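Local atomic coordinates of GTP-binding protein (Pyrococcus horikoshii, PDB entry 1WXQ), a protein that probably binds GTP and may hydrolyse nucleotides, as an Obg-type P-loop GTPase that also carries a TGS domain, though its cellular role is unknown. Residues A[42-48]-A[67-73]; A[56-62]-A[337-343]; A[99-105]-A[213-217]. One frame throughout, in Å; residues are numbered along the deposited sequence.

Contact 1: A[42-48]-A[67-73]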
# COMPACT_ATOMS: atom_id res chain seq x y z
N THR A 42 -7.39 -6.68 -5.99
CA THR A 42 -8.40 -6.05 -5.15
C THR A 42 -8.58 -4.70 -5.82
O THR A 42 -8.07 -4.50 -6.93
CB THR A 42 -7.91 -5.88 -3.70
OG1 THR A 42 -8.97 -5.34 -2.91
CG2 THR A 42 -6.71 -4.96 -3.63
N TYR A 43 -9.30 -3.79 -5.18
CA TYR A 43 -9.61 -2.56 -5.90
C TYR A 43 -9.50 -1.34 -4.99
O TYR A 43 -9.64 -1.42 -3.78
CB TYR A 43 -11.03 -2.68 -6.45
CG TYR A 43 -11.03 -3.38 -7.76
CD1 TYR A 43 -10.39 -2.80 -8.86
CD2 TYR A 43 -11.72 -4.58 -7.92
CE1 TYR A 43 -10.44 -3.42 -10.10
CE2 TYR A 43 -11.77 -5.19 -9.16
CZ TYR A 43 -11.14 -4.62 -10.25
OH TYR A 43 -11.17 -5.24 -11.48
N ALA A 44 -9.21 -0.18 -5.61
CA ALA A 44 -9.11 1.05 -4.84
C ALA A 44 -10.25 2.01 -5.18
O ALA A 44 -10.28 2.64 -6.23
CB ALA A 44 -7.76 1.70 -5.13
N ILE A 45 -11.23 2.08 -4.26
CA ILE A 45 -12.43 2.87 -4.54
C ILE A 45 -12.37 4.26 -3.90
O ILE A 45 -12.25 4.42 -2.70
CB ILE A 45 -13.62 2.09 -3.99
CG1 ILE A 45 -13.57 0.64 -4.49
CG2 ILE A 45 -14.93 2.72 -4.49
CD1 ILE A 45 -14.64 -0.24 -3.83
N THR A 46 -12.52 5.23 -4.79
CA THR A 46 -12.60 6.63 -4.41
C THR A 46 -13.49 7.31 -5.45
O THR A 46 -13.95 6.66 -6.38
CB THR A 46 -11.19 7.26 -4.37
OG1 THR A 46 -11.27 8.60 -3.86
CG2 THR A 46 -10.57 7.27 -5.77
N ASP A 47 -13.76 8.60 -5.28
CA ASP A 47 -14.63 9.28 -6.23
C ASP A 47 -14.07 9.35 -7.64
O ASP A 47 -13.01 9.93 -7.87
CB ASP A 47 -14.92 10.71 -5.75
CG ASP A 47 -15.91 10.76 -4.60
OD1 ASP A 47 -16.84 9.92 -4.57
OD2 ASP A 47 -15.76 11.65 -3.72
N HIS A 48 -14.79 8.76 -8.59
CA HIS A 48 -14.36 8.81 -9.99
C HIS A 48 -14.61 10.24 -10.46
O HIS A 48 -15.65 10.82 -10.18
CB HIS A 48 -15.18 7.84 -10.85
CG HIS A 48 -14.82 7.88 -12.31
ND1 HIS A 48 -14.90 9.03 -13.06
CD2 HIS A 48 -14.34 6.92 -13.13
CE1 HIS A 48 -14.48 8.78 -14.29
NE2 HIS A 48 -14.14 7.50 -14.36
N GLY A 67 -20.59 6.57 -9.82
CA GLY A 67 -19.81 7.76 -9.53
C GLY A 67 -18.54 7.50 -8.75
O GLY A 67 -17.96 8.42 -8.17
N LEU A 68 -18.11 6.24 -8.71
CA LEU A 68 -16.91 5.87 -7.99
C LEU A 68 -15.93 5.14 -8.89
O LEU A 68 -16.33 4.35 -9.76
CB LEU A 68 -17.24 4.99 -6.78
CG LEU A 68 -17.91 5.63 -5.56
CD1 LEU A 68 -18.25 4.55 -4.55
CD2 LEU A 68 -16.98 6.67 -4.94
N ALA A 69 -14.64 5.41 -8.69
CA ALA A 69 -13.59 4.77 -9.47
C ALA A 69 -13.04 3.55 -8.75
O ALA A 69 -12.58 3.64 -7.60
CB ALA A 69 -12.47 5.77 -9.74
N LEU A 70 -13.09 2.39 -9.41
CA LEU A 70 -12.54 1.18 -8.83
C LEU A 70 -11.27 0.80 -9.61
O LEU A 70 -11.32 0.12 -10.63
CB LEU A 70 -13.57 0.04 -8.88
CG LEU A 70 -14.67 0.08 -7.82
CD1 LEU A 70 -15.63 1.23 -8.07
CD2 LEU A 70 -15.43 -1.24 -7.84
N ILE A 71 -10.14 1.29 -9.11
CA ILE A 71 -8.83 1.07 -9.72
C ILE A 71 -8.21 -0.22 -9.17
O ILE A 71 -8.04 -0.35 -7.97
CB ILE A 71 -7.91 2.25 -9.38
CG1 ILE A 71 -8.72 3.55 -9.39
CG2 ILE A 71 -6.75 2.32 -10.36
CD1 ILE A 71 -7.99 4.76 -8.83
N PRO A 72 -7.87 -1.18 -10.05
CA PRO A 72 -7.26 -2.45 -9.63
C PRO A 72 -5.87 -2.36 -9.00
O PRO A 72 -5.08 -1.49 -9.34
CB PRO A 72 -7.27 -3.28 -10.92
CG PRO A 72 -7.14 -2.25 -11.98
CD PRO A 72 -8.09 -1.16 -11.51
N VAL A 73 -5.59 -3.29 -8.08
CA VAL A 73 -4.35 -3.35 -7.32
C VAL A 73 -3.96 -4.79 -7.00
O VAL A 73 -4.78 -5.54 -6.49
CB VAL A 73 -4.50 -2.61 -5.97
CG1 VAL A 73 -3.27 -2.84 -5.08
CG2 VAL A 73 -4.73 -1.12 -6.21

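Contact 2: A[56-62]-A[337-343]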
# COMPACT_ATOMS: atom_id res chain seq x y z
N SER A 56 -20.70 9.21 -18.56
CA SER A 56 -20.54 8.00 -19.35
C SER A 56 -19.10 7.85 -19.85
O SER A 56 -18.77 8.13 -21.00
CB SER A 56 -21.49 8.08 -20.54
OG SER A 56 -22.74 8.65 -20.12
N PRO A 57 -18.22 7.42 -18.93
CA PRO A 57 -16.82 7.16 -19.25
C PRO A 57 -16.65 5.77 -19.90
O PRO A 57 -17.37 4.84 -19.58
CB PRO A 57 -16.03 7.22 -17.94
CG PRO A 57 -17.03 7.30 -16.78
CD PRO A 57 -18.43 7.09 -17.53
N ASN A 58 -15.69 5.63 -20.83
CA ASN A 58 -15.42 4.28 -21.34
C ASN A 58 -14.10 3.73 -20.79
O ASN A 58 -13.05 3.78 -21.40
CB ASN A 58 -15.36 4.30 -22.88
CG ASN A 58 -16.09 5.49 -23.45
OD1 ASN A 58 -15.49 6.39 -24.04
ND2 ASN A 58 -17.43 5.43 -23.38
N PRO A 59 -14.14 3.19 -19.56
CA PRO A 59 -12.97 2.65 -18.85
C PRO A 59 -12.31 1.44 -19.50
O PRO A 59 -12.98 0.59 -20.08
CB PRO A 59 -13.54 2.32 -17.47
CG PRO A 59 -14.93 1.89 -17.80
CD PRO A 59 -15.36 2.96 -18.77
N GLN A 60 -10.99 1.37 -19.37
CA GLN A 60 -10.22 0.27 -19.93
C GLN A 60 -9.31 -0.38 -18.89
O GLN A 60 -9.31 -1.60 -18.75
CB GLN A 60 -9.40 0.76 -21.12
CG GLN A 60 -10.21 1.55 -22.14
CD GLN A 60 -9.57 1.59 -23.52
OE1 GLN A 60 -10.09 2.23 -24.44
NE2 GLN A 60 -8.43 0.91 -23.67
N ASN A 61 -8.55 0.43 -18.15
CA ASN A 61 -7.70 -0.23 -17.17
C ASN A 61 -8.41 -0.37 -15.82
O ASN A 61 -7.96 -1.07 -14.92
CB ASN A 61 -6.39 0.55 -17.07
CG ASN A 61 -6.69 2.01 -16.82
OD1 ASN A 61 -7.83 2.41 -16.60
ND2 ASN A 61 -5.63 2.83 -16.87
N TYR A 62 -9.53 0.36 -15.69
CA TYR A 62 -10.28 0.30 -14.44
C TYR A 62 -11.76 -0.02 -14.64
O TYR A 62 -12.16 -0.78 -15.51
CB TYR A 62 -10.13 1.67 -13.78
CG TYR A 62 -10.84 2.70 -14.59
CD1 TYR A 62 -10.37 3.04 -15.85
CD2 TYR A 62 -11.94 3.37 -14.06
CE1 TYR A 62 -11.00 4.03 -16.59
CE2 TYR A 62 -12.57 4.37 -14.79
CZ TYR A 62 -12.10 4.70 -16.05
OH TYR A 62 -12.73 5.68 -16.79
N ASN A 337 -12.19 7.11 -27.08
CA ASN A 337 -12.93 6.87 -25.84
C ASN A 337 -12.62 7.95 -24.81
O ASN A 337 -11.58 8.57 -24.82
CB ASN A 337 -12.53 5.50 -25.30
CG ASN A 337 -12.72 4.46 -26.37
OD1 ASN A 337 -11.90 4.31 -27.27
ND2 ASN A 337 -13.79 3.67 -26.22
N VAL A 338 -13.60 8.19 -23.91
CA VAL A 338 -13.41 9.25 -22.92
C VAL A 338 -12.92 8.71 -21.57
O VAL A 338 -13.39 7.69 -21.08
CB VAL A 338 -14.75 9.96 -22.73
CG1 VAL A 338 -15.85 8.93 -22.52
CG2 VAL A 338 -14.68 10.88 -21.53
N LEU A 339 -11.94 9.42 -20.99
CA LEU A 339 -11.30 9.04 -19.73
C LEU A 339 -10.98 7.55 -19.67
O LEU A 339 -11.30 6.89 -18.69
CB LEU A 339 -12.17 9.42 -18.54
CG LEU A 339 -12.35 10.91 -18.26
CD1 LEU A 339 -13.31 11.11 -17.10
CD2 LEU A 339 -11.01 11.55 -17.95
N PRO A 340 -10.32 7.01 -20.72
CA PRO A 340 -9.92 5.61 -20.86
C PRO A 340 -9.07 4.99 -19.75
O PRO A 340 -9.37 3.88 -19.29
CB PRO A 340 -9.19 5.58 -22.20
CG PRO A 340 -9.86 6.68 -22.96
CD PRO A 340 -9.92 7.77 -21.92
N HIS A 341 -8.01 5.67 -19.33
CA HIS A 341 -7.16 5.11 -18.29
C HIS A 341 -6.94 5.98 -17.06
O HIS A 341 -7.08 7.20 -17.10
CB HIS A 341 -5.79 4.73 -18.86
CG HIS A 341 -5.87 3.90 -20.09
ND1 HIS A 341 -6.11 4.43 -21.33
CD2 HIS A 341 -5.73 2.56 -20.26
CE1 HIS A 341 -6.13 3.46 -22.23
NE2 HIS A 341 -5.90 2.31 -21.61
N VAL A 342 -6.58 5.31 -15.97
CA VAL A 342 -6.30 5.96 -14.70
C VAL A 342 -5.00 5.42 -14.16
O VAL A 342 -4.75 4.22 -14.21
CB VAL A 342 -7.40 5.67 -13.65
CG1 VAL A 342 -7.55 4.16 -13.47
CG2 VAL A 342 -7.03 6.31 -12.33
N PHE A 343 -4.17 6.31 -13.63
CA PHE A 343 -2.91 5.87 -13.06
C PHE A 343 -2.71 6.34 -11.62
O PHE A 343 -3.06 7.47 -11.25
CB PHE A 343 -1.74 6.33 -13.94
CG PHE A 343 -1.68 5.61 -15.27
CD1 PHE A 343 -1.21 4.31 -15.35
CD2 PHE A 343 -2.15 6.23 -16.43
CE1 PHE A 343 -1.20 3.62 -16.57
CE2 PHE A 343 -2.15 5.54 -17.65
CZ PHE A 343 -1.67 4.24 -17.72

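Contact 3: A[99-105]-A[213-217]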
# COMPACT_ATOMS: atom_id res chain seq x y z
N LEU A 99 6.46 -11.47 0.52
CA LEU A 99 6.40 -10.06 0.87
C LEU A 99 7.56 -9.26 0.28
O LEU A 99 7.50 -8.04 0.18
CB LEU A 99 6.39 -9.91 2.39
CG LEU A 99 7.70 -10.21 3.14
CD1 LEU A 99 8.61 -9.00 3.10
CD2 LEU A 99 7.39 -10.57 4.58
N ARG A 100 8.63 -9.96 -0.10
CA ARG A 100 9.83 -9.35 -0.66
C ARG A 100 9.62 -8.12 -1.56
O ARG A 100 10.31 -7.13 -1.42
CB ARG A 100 10.64 -10.42 -1.42
CG ARG A 100 11.95 -9.94 -2.03
CD ARG A 100 12.62 -11.06 -2.82
NE ARG A 100 12.94 -12.21 -1.97
CZ ARG A 100 13.91 -12.22 -1.06
NH1 ARG A 100 14.66 -11.14 -0.87
NH2 ARG A 100 14.14 -13.31 -0.33
N MSE A 101 8.65 -8.20 -2.47
CA MSE A 101 8.38 -7.10 -3.40
C MSE A 101 7.18 -6.24 -3.03
O MSE A 101 6.76 -5.39 -3.81
CB MSE A 101 8.18 -7.65 -4.81
CG MSE A 101 9.44 -8.20 -5.46
SE MSE A 101 10.85 -6.86 -5.49
CE MSE A 101 9.85 -5.38 -6.25
N ALA A 102 6.63 -6.46 -1.85
CA ALA A 102 5.48 -5.69 -1.42
C ALA A 102 5.79 -4.22 -1.24
O ALA A 102 6.82 -3.86 -0.70
CB ALA A 102 4.94 -6.27 -0.12
N SER A 103 4.90 -3.36 -1.70
CA SER A 103 5.08 -1.93 -1.51
C SER A 103 4.50 -1.61 -0.13
O SER A 103 4.83 -0.60 0.48
CB SER A 103 4.30 -1.13 -2.56
OG SER A 103 4.83 -1.36 -3.85
N ALA A 104 3.61 -2.46 0.35
CA ALA A 104 3.02 -2.24 1.66
C ALA A 104 2.40 -3.52 2.13
O ALA A 104 2.14 -4.42 1.33
CB ALA A 104 1.97 -1.14 1.62
N LEU A 105 2.16 -3.59 3.43
CA LEU A 105 1.57 -4.78 3.98
C LEU A 105 0.36 -4.44 4.84
O LEU A 105 0.33 -3.41 5.52
CB LEU A 105 2.57 -5.49 4.87
CG LEU A 105 3.96 -5.83 4.39
CD1 LEU A 105 4.84 -6.11 5.62
CD2 LEU A 105 3.92 -7.00 3.46
N VAL A 213 10.08 2.46 5.54
CA VAL A 213 9.79 3.10 4.27
C VAL A 213 9.46 2.12 3.13
O VAL A 213 8.63 2.43 2.28
CB VAL A 213 10.97 4.00 3.83
CG1 VAL A 213 10.72 4.56 2.45
CG2 VAL A 213 11.16 5.12 4.82
N ASN A 214 10.12 0.95 3.14
CA ASN A 214 9.97 -0.09 2.10
C ASN A 214 8.91 -1.15 2.42
O ASN A 214 8.38 -1.80 1.52
CB ASN A 214 11.34 -0.77 1.88
CG ASN A 214 11.30 -1.90 0.86
OD1 ASN A 214 11.02 -3.05 1.19
ND2 ASN A 214 11.60 -1.58 -0.40
N LYS A 215 8.62 -1.34 3.69
CA LYS A 215 7.61 -2.31 4.08
C LYS A 215 6.64 -1.67 5.06
O LYS A 215 6.40 -2.19 6.13
CB LYS A 215 8.29 -3.54 4.67
CG LYS A 215 9.05 -4.35 3.62
CD LYS A 215 8.10 -4.90 2.56
CE LYS A 215 8.81 -5.63 1.43
NZ LYS A 215 9.33 -4.72 0.37
N PRO A 216 6.08 -0.52 4.69
CA PRO A 216 5.13 0.16 5.56
C PRO A 216 3.88 -0.68 5.62
O PRO A 216 3.53 -1.38 4.67
CB PRO A 216 4.89 1.48 4.83
CG PRO A 216 4.93 1.05 3.40
CD PRO A 216 6.13 0.12 3.36
N MSE A 217 3.18 -0.64 6.75
CA MSE A 217 1.99 -1.44 6.84
C MSE A 217 0.80 -0.83 7.53
O MSE A 217 0.92 0.18 8.22
CB MSE A 217 2.30 -2.80 7.48
CG MSE A 217 3.28 -2.80 8.64
SE MSE A 217 3.64 -4.65 9.17
CE MSE A 217 5.57 -4.57 9.26

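Contact 1: A[42-48]-A[67-73]
Ile45 and Leu70 lie side by side and point the same way on one face of an antiparallel strand pair, 42-47 with 68-73. Ile45 CG1 rests 3.6 Å from Leu70 CG. Leu68 comes to the same isoleucine at about a right angle and touches CG2 with its CD1. On this face too, Tyr43 turns the edge of its ring to Pro72. Its CG stands opposite the carbonyl carbon (chi1 -85°), which carries CE1 to 3.3 Å from Pro72 CB. The other face holds Thr42, Ala44, Thr46, Ala69, Ile71 and Val73. Here Thr42 CG2 runs alongside Val73, while Thr42 OG1 is bonded to Ala20 O. Past the end of strand 42-47, His48 CB packs 3.6 Å from Ala69 CB, and the His48 ring meets Tyr64 edge to face. Backbone bonds join the hydrogen-bonded pairs, from Thr42 N to Val73 O (2.9 Å) through to Thr46 and Ala69. His48 N adds a bond to Gly67 O beyond them. The face with Ala69 and Ile71 packs against strand 319-325, through Tyr323 and Pro321. The backbone bonds thus set the register, while mostly apolar side chains pack the two faces against that strand and helix 305-316.

Contact 2: A[56-62]-A[337-343]
Asn58 grips Val338 with side chain and backbone where a loop of the GTPase part meets one of the ubiquitin-like TGS domain. Loop 56-62 runs between strands 39-47 and 64-65. Loop 337-343 leads into edge strand 343-346 of the TGS sheet. Asn58 OD1 accepts from Val338 N at 2.6 Å, with the donor tilted from the amide carbonyl plane. Asn58 N gives to Val338 O at 3.1 Å. The Asn58 side chain crosses that of Val338 at about a right angle. CG1 of Val338 sits between its own backbone N and carbonyl carbon (chi1 49°), near Asn58 OD1 and Ser56 O. Gln60 N bonds to Pro340 O at 3.0 Å. Beyond CG, the extended Gln60 side chain runs beside Pro340 and crosses His341 obliquely, with amide and ring planes 55° apart. Tyr62 CG also stands between its backbone N and carbonyl carbon (chi1 68°), which sends the ring toward Leu339 and Pro340. Pro59 CB lies over one face of the ring, offset toward the rim, and Pro340 O meets its edge. Tyr62 CB touches Val342 CG1 at 3.6 Å. Behind the join, Leu339 packs on Tyr323 and Val325 of strand 319-325. At the far end of the ring, Tyr62 OH donates to Leu339 O at 2.7 Å, nearly along the C=O axis.

Contact 3: A[99-105]-A[213-217]
Two neighbouring parallel strands of the GTPase sheet, 104-110 and 217-222, begin here, and Lys215 ties the link after helix 200-214 to the turn before strand 104-110. Lys215 is the first residue past that helix. Its side chain bends at chi2 and chi4 and brings NZ into a group of oxygens. NZ donates to Ala102 O at 2.9 Å, in the carbonyl plane, and to Arg100 O at 3.2 Å, from above Arg100's own carbonyl plane. Within its own segment it also bonds to Asn214 OD1 and Asn214 O. Ile175 O is a further acceptor. Five acceptors exceed the three hydrogens of an ammonium group, so some must be shared. Lys215 is buried, and these oxygens satisfy its amine, which would probably favour the charged form. Arg100 O and Ala102 O belong to the type I turn from Leu99 to Ala102. The turn is closed by Ala102 N bonding to Leu99 O. Leu99 CD1 packs on Lys215 CE at 3.8 Å. Further on, Leu105 N bonds to Pro216 O at 2.9 Å and starts the parallel pairing. Leu105 and selenomethionine Met217 lie side by side, CB to CB 3.8 Å. Ala104 CB meets Pro216 CG at 4.1 Å. Helix 127-147 touches Leu105 and Met217 through Ile138. Helix 305-316 reaches Ala104 and Pro216 through Leu316, while strand 2-7 pairs with strand 104-110.

How the contacts relate
Contacts 1 and 3 belong to the same mixed sheet of the GTPase part, but their centres are about 21 Å apart and they do not touch. Contact 3 is the buried one, near the centre of the chain. Contact 1 is partly buried, and contact 2 lies farthest out, linking the GTPase part to the TGS domain. Contacts 1 and 2 do touch: Ile71 CG2 meets Val342 CG1 at 3.7 Å, and Pro72 packs on Asn61. Their chemistry differs with place. Contact 1 rests on regular antiparallel backbone bonds. Contact 2 joins two irregular loops with mixed backbone and side-chain bonds. Contact 3 combines one parallel-strand bond with a buried amine.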